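Local coordinates for NADH kinase POS5, mitochondrial (Saccharomyces cerevisiae, PDB 3AFO), which phosphorylates NADH and, less readily, NAD(+) with ATP in the mitochondrion, supplying the NADPH used in antioxidant defence, at residues 131-143 with 350-362. Residues are numbered along the deposited sequence; the frame is centred on the assembly and turned at random. Where two conformers were deposited one is given.
Sequences VSMFGNTQVPPVL and KRSGIYCVAKTEN
Val142 and Cys356 run parallel at a single beta bridge: Val142 N gives its hydrogen to Tyr355 O at 2.8 Å, and Val142 O receives Val357 N at 3.0 Å. A water also donates to Val142 O and to Val357 O, tying the two carbonyls together. Beta-branched residues suit these extended backbones. Val142 CG2 lies 3.9 Å from Ile354 CG2, while CD1 of the same isoleucine meets Val131 CG1 tip to tip at 3.6 Å, so helix 124-132 joins this apolar cluster through Val131. Further along, Leu143 CD1 packs obliquely on Val357 CB.

Upstream of the strands the contact turns polar. Gln138, with CG anti to the backbone N, extends its amide across the arginine, and OE1 accepts Arg351 N at 2.7 Å in a nearly straight bond (165°). The amide and guanidinium planes stand 46° apart, and Gln138 CG sits over one guanidinium face, toward its rim. A bend at chi3 (67°) brings Arg351 NH1 to Val139 O at 2.7 Å; this oxygen lies at the guanidinium edge, whereas the donor stands above the carbonyl plane. Arg351 NE donates to a water that also reaches Val139 O. Arginine suits this irregular stretch because its long side chain carries several N-H groups to a backbone carbonyl and to water, where no backbone-to-backbone bond is made.

Strand 354-357 pairs antiparallel with strand 174-186, and strand 142-146 pairs with 117-122. The bridge therefore links the parallel sheet of the alpha/beta N-terminal domain, characteristic of NAD kinases, to an antiparallel sheet through a strand near the C-terminus.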
loop_
_atom_site.group_PDB
_atom_site.type_symbol
_atom_site.label_atom_id
_atom_site.label_comp_id
_atom_site.label_asym_id
_atom_site.label_seq_id
_atom_site.Cartn_x
_atom_site.Cartn_y
_atom_site.Cartn_z
ATOM N N VAL A 131 -6.288 21.129 -24.256
ATOM C CA VAL A 131 -6.054 22.140 -23.226
ATOM C C VAL A 131 -4.600 22.646 -23.272
ATOM O O VAL A 131 -4.337 23.846 -23.104
ATOM C CB VAL A 131 -6.435 21.594 -21.834
ATOM C CG1 VAL A 131 -5.967 22.532 -20.717
ATOM C CG2 VAL A 131 -7.936 21.382 -21.762
ATOM N N SER A 132 -3.679 21.729 -23.551
ATOM C CA SER A 132 -2.250 22.014 -23.636
ATOM C C SER A 132 -1.908 23.161 -24.585
ATOM O O SER A 132 -0.939 23.895 -24.361
ATOM C CB SER A 132 -1.513 20.759 -24.090
ATOM O OG SER A 132 -0.132 20.960 -24.014
ATOM N N MET A 133 -2.690 23.285 -25.654
ATOM C CA MET A 133 -2.568 24.399 -26.597
ATOM C C MET A 133 -2.696 25.761 -25.929
ATOM O O MET A 133 -2.030 26.705 -26.335
ATOM C CB MET A 133 -3.645 24.291 -27.674
ATOM C CG MET A 133 -3.162 23.843 -29.026
ATOM S SD MET A 133 -4.320 24.527 -30.231
ATOM C CE MET A 133 -3.486 24.177 -31.767
ATOM N N PHE A 134 -3.557 25.856 -24.918
ATOM C CA PHE A 134 -3.861 27.122 -24.240
ATOM C C PHE A 134 -2.995 27.371 -22.996
ATOM O O PHE A 134 -3.405 28.096 -22.071
ATOM C CB PHE A 134 -5.345 27.171 -23.870
ATOM C CG PHE A 134 -6.267 27.048 -25.053
ATOM C CD1 PHE A 134 -6.689 28.183 -25.740
ATOM C CD2 PHE A 134 -6.700 25.798 -25.492
ATOM C CE1 PHE A 134 -7.540 28.075 -26.848
ATOM C CE2 PHE A 134 -7.556 25.679 -26.602
ATOM C CZ PHE A 134 -7.975 26.828 -27.280
ATOM N N GLY A 135 -1.797 26.781 -23.004
ATOM C CA GLY A 135 -0.858 26.826 -21.882
ATOM C C GLY A 135 -0.606 28.188 -21.270
ATOM O O GLY A 135 -0.911 28.409 -20.095
ATOM N N ASN A 136 -0.062 29.118 -22.049
ATOM C CA ASN A 136 0.290 30.422 -21.471
ATOM C C ASN A 136 -0.857 31.431 -21.454
ATOM O O ASN A 136 -0.696 32.547 -20.959
ATOM C CB ASN A 136 1.542 31.012 -22.135
ATOM C CG ASN A 136 1.314 31.387 -23.586
ATOM O OD1 ASN A 136 0.531 30.742 -24.286
ATOM N ND2 ASN A 136 1.994 32.435 -24.047
ATOM N N THR A 137 -2.020 31.043 -21.966
ATOM C CA THR A 137 -3.176 31.926 -21.913
ATOM C C THR A 137 -4.371 31.364 -21.128
ATOM O O THR A 137 -4.277 30.355 -20.416
ATOM C CB THR A 137 -3.613 32.372 -23.326
ATOM O OG1 THR A 137 -4.528 33.466 -23.213
ATOM C CG2 THR A 137 -4.279 31.229 -24.075
ATOM N N GLN A 138 -5.486 32.060 -21.250
ATOM C CA GLN A 138 -6.736 31.664 -20.673
ATOM C C GLN A 138 -7.298 30.474 -21.459
ATOM O O GLN A 138 -7.302 30.494 -22.687
ATOM C CB GLN A 138 -7.664 32.856 -20.793
ATOM C CG GLN A 138 -9.023 32.696 -20.211
ATOM C CD GLN A 138 -9.687 34.036 -20.074
ATOM O OE1 GLN A 138 -9.229 34.881 -19.311
ATOM N NE2 GLN A 138 -10.756 34.254 -20.832
ATOM N N VAL A 139 -7.763 29.447 -20.747
ATOM C CA VAL A 139 -8.383 28.281 -21.374
ATOM C C VAL A 139 -9.889 28.504 -21.549
ATOM O O VAL A 139 -10.596 28.814 -20.591
ATOM C CB VAL A 139 -8.116 26.970 -20.565
ATOM C CG1 VAL A 139 -8.508 25.738 -21.379
ATOM C CG2 VAL A 139 -6.649 26.877 -20.153
ATOM N N PRO A 140 -10.397 28.358 -22.786
ATOM C CA PRO A 140 -11.841 28.432 -22.984
ATOM C C PRO A 140 -12.510 27.229 -22.307
ATOM O O PRO A 140 -11.834 26.234 -22.040
ATOM C CB PRO A 140 -11.988 28.335 -24.507
ATOM C CG PRO A 140 -10.748 27.647 -24.970
ATOM C CD PRO A 140 -9.671 28.095 -24.041
ATOM N N PRO A 141 -13.828 27.312 -22.044
ATOM C CA PRO A 141 -14.586 26.177 -21.519
ATOM C C PRO A 141 -14.389 24.941 -22.392
ATOM O O PRO A 141 -14.200 25.067 -23.611
ATOM C CB PRO A 141 -16.034 26.655 -21.610
ATOM C CG PRO A 141 -15.947 28.143 -21.625
ATOM C CD PRO A 141 -14.677 28.496 -22.271
ATOM N N VAL A 142 -14.422 23.764 -21.771
ATOM C CA VAL A 142 -14.121 22.503 -22.462
ATOM C C VAL A 142 -15.330 21.573 -22.468
ATOM O O VAL A 142 -15.858 21.208 -21.413
ATOM C CB VAL A 142 -12.910 21.770 -21.817
ATOM C CG1 VAL A 142 -12.565 20.489 -22.594
ATOM C CG2 VAL A 142 -11.694 22.692 -21.748
ATOM N N LEU A 143 -15.764 21.200 -23.669
ATOM C CA LEU A 143 -16.892 20.294 -23.856
ATOM C C LEU A 143 -16.343 18.990 -24.402
ATOM O O LEU A 143 -15.830 18.946 -25.518
ATOM C CB LEU A 143 -17.927 20.879 -24.841
ATOM C CG LEU A 143 -19.168 20.012 -25.119
ATOM C CD1 LEU A 143 -19.849 19.568 -23.835
ATOM C CD2 LEU A 143 -20.181 20.696 -26.073
ATOM N N LYS A 350 -6.909 37.800 -16.718
ATOM C CA LYS A 350 -6.759 36.442 -17.233
ATOM C C LYS A 350 -7.360 35.425 -16.261
ATOM O O LYS A 350 -6.893 35.282 -15.126
ATOM C CB LYS A 350 -5.278 36.132 -17.510
ATOM C CG LYS A 350 -5.044 35.083 -18.592
ATOM C CD LYS A 350 -4.613 33.731 -18.018
ATOM C CE LYS A 350 -3.096 33.672 -17.819
ATOM N NZ LYS A 350 -2.604 32.286 -17.571
ATOM N N ARG A 351 -8.409 34.739 -16.707
ATOM C CA ARG A 351 -9.051 33.701 -15.907
ATOM C C ARG A 351 -8.135 32.471 -15.827
ATOM O O ARG A 351 -7.571 32.036 -16.843
ATOM C CB ARG A 351 -10.414 33.348 -16.508
ATOM C CG ARG A 351 -11.226 32.327 -15.720
ATOM C CD ARG A 351 -12.502 31.940 -16.458
ATOM N NE ARG A 351 -12.238 31.205 -17.698
ATOM C CZ ARG A 351 -12.465 31.676 -18.925
ATOM N NH1 ARG A 351 -12.188 30.925 -19.983
ATOM N NH2 ARG A 351 -12.977 32.892 -19.107
ATOM N N SER A 352 -7.970 31.941 -14.614
ATOM C CA SER A 352 -7.088 30.793 -14.371
ATOM C C SER A 352 -7.838 29.457 -14.398
ATOM O O SER A 352 -9.061 29.421 -14.298
ATOM C CB SER A 352 -6.364 30.952 -13.027
ATOM O OG SER A 352 -7.291 31.008 -11.960
ATOM N N GLY A 353 -7.089 28.368 -14.531
ATOM C CA GLY A 353 -7.657 27.025 -14.466
ATOM C C GLY A 353 -8.388 26.604 -15.728
ATOM O O GLY A 353 -8.309 27.276 -16.766
ATOM N N ILE A 354 -9.099 25.486 -15.621
ATOM C CA ILE A 354 -9.784 24.867 -16.743
ATOM C C ILE A 354 -11.212 24.588 -16.322
ATOM O O ILE A 354 -11.439 23.954 -15.295
ATOM C CB ILE A 354 -9.119 23.524 -17.121
ATOM C CG1 ILE A 354 -7.655 23.740 -17.505
ATOM C CG2 ILE A 354 -9.878 22.829 -18.245
ATOM C CD1 ILE A 354 -6.779 22.532 -17.249
ATOM N N TYR A 355 -12.176 25.039 -17.121
ATOM C CA TYR A 355 -13.578 24.787 -16.833
ATOM C C TYR A 355 -14.143 23.740 -17.776
ATOM O O TYR A 355 -14.214 23.954 -18.996
ATOM C CB TYR A 355 -14.400 26.071 -16.895
ATOM C CG TYR A 355 -14.060 27.079 -15.821
ATOM C CD1 TYR A 355 -14.861 27.212 -14.686
ATOM C CD2 TYR A 355 -12.939 27.900 -15.940
ATOM C CE1 TYR A 355 -14.556 28.142 -13.701
ATOM C CE2 TYR A 355 -12.625 28.825 -14.960
ATOM C CZ TYR A 355 -13.438 28.943 -13.845
ATOM O OH TYR A 355 -13.124 29.862 -12.870
ATOM N N CYS A 356 -14.544 22.610 -17.202
ATOM C CA CYS A 356 -15.056 21.495 -17.973
ATOM C C CYS A 356 -16.549 21.394 -17.747
ATOM O O CYS A 356 -16.999 21.261 -16.609
ATOM C CB CYS A 356 -14.364 20.188 -17.559
ATOM S SG CYS A 356 -12.582 20.224 -17.755
ATOM N N VAL A 357 -17.313 21.495 -18.834
ATOM C CA VAL A 357 -18.752 21.245 -18.807
ATOM C C VAL A 357 -19.017 19.903 -18.128
ATOM O O VAL A 357 -18.436 18.884 -18.512
ATOM C CB VAL A 357 -19.346 21.232 -20.235
ATOM C CG1 VAL A 357 -20.861 20.992 -20.208
ATOM C CG2 VAL A 357 -19.036 22.543 -20.941
ATOM N N ALA A 358 -19.891 19.935 -17.126
ATOM C CA ALA A 358 -20.284 18.763 -16.348
ATOM C C ALA A 358 -21.669 18.253 -16.749
ATOM O O ALA A 358 -22.517 19.022 -17.219
ATOM C CB ALA A 358 -20.266 19.105 -14.866
ATOM N N LYS A 359 -21.903 16.961 -16.525
ATOM C CA LYS A 359 -23.179 16.325 -16.862
ATOM C C LYS A 359 -24.223 16.417 -15.742
ATOM O O LYS A 359 -25.377 16.772 -15.987
ATOM C CB LYS A 359 -22.956 14.865 -17.251
ATOM C CG LYS A 359 -24.214 14.168 -17.769
ATOM C CD LYS A 359 -23.887 12.808 -18.333
ATOM C CE LYS A 359 -25.159 12.081 -18.725
ATOM N NZ LYS A 359 -24.880 10.659 -19.022
ATOM N N THR A 360 -23.812 16.077 -14.523
ATOM C CA THR A 360 -24.672 16.127 -13.341
ATOM C C THR A 360 -23.894 16.851 -12.257
ATOM O O THR A 360 -22.735 17.214 -12.464
ATOM C CB THR A 360 -25.033 14.696 -12.815
ATOM O OG1 THR A 360 -23.841 14.024 -12.361
ATOM C CG2 THR A 360 -25.700 13.856 -13.896
ATOM N N GLU A 361 -24.548 17.035 -11.113
ATOM C CA GLU A 361 -23.940 17.602 -9.921
ATOM C C GLU A 361 -23.213 16.525 -9.105
ATOM O O GLU A 361 -22.737 16.795 -7.999
ATOM C CB GLU A 361 -25.027 18.263 -9.071
ATOM C CG GLU A 361 -26.007 19.125 -9.868
ATOM C CD GLU A 361 -25.594 20.586 -9.933
ATOM O OE1 GLU A 361 -24.676 20.981 -9.183
ATOM O OE2 GLU A 361 -26.188 21.347 -10.729
ATOM N N ASN A 362 -23.130 15.310 -9.648
ATOM C CA ASN A 362 -22.483 14.198 -8.967
ATOM C C ASN A 362 -21.607 13.321 -9.871
ATOM O O ASN A 362 -21.522 12.098 -9.681
ATOM C CB ASN A 362 -23.553 13.385 -8.233
ATOM C CG ASN A 362 -24.230 14.193 -7.118
ATOM O OD1 ASN A 362 -23.586 14.581 -6.133
ATOM N ND2 ASN A 362 -25.523 14.462 -7.280
HETATM O O HOH W 1 -12.002 31.977 -23.021
HETATM O O HOH W 2 -11.555 26.511 -19.411
HETATM O O HOH W 3 -7.375 29.540 -17.908
HETATM O O HOH W 4 -10.424 29.167 -18.026
HETATM O O HOH W 5 -16.808 18.570 -20.679
#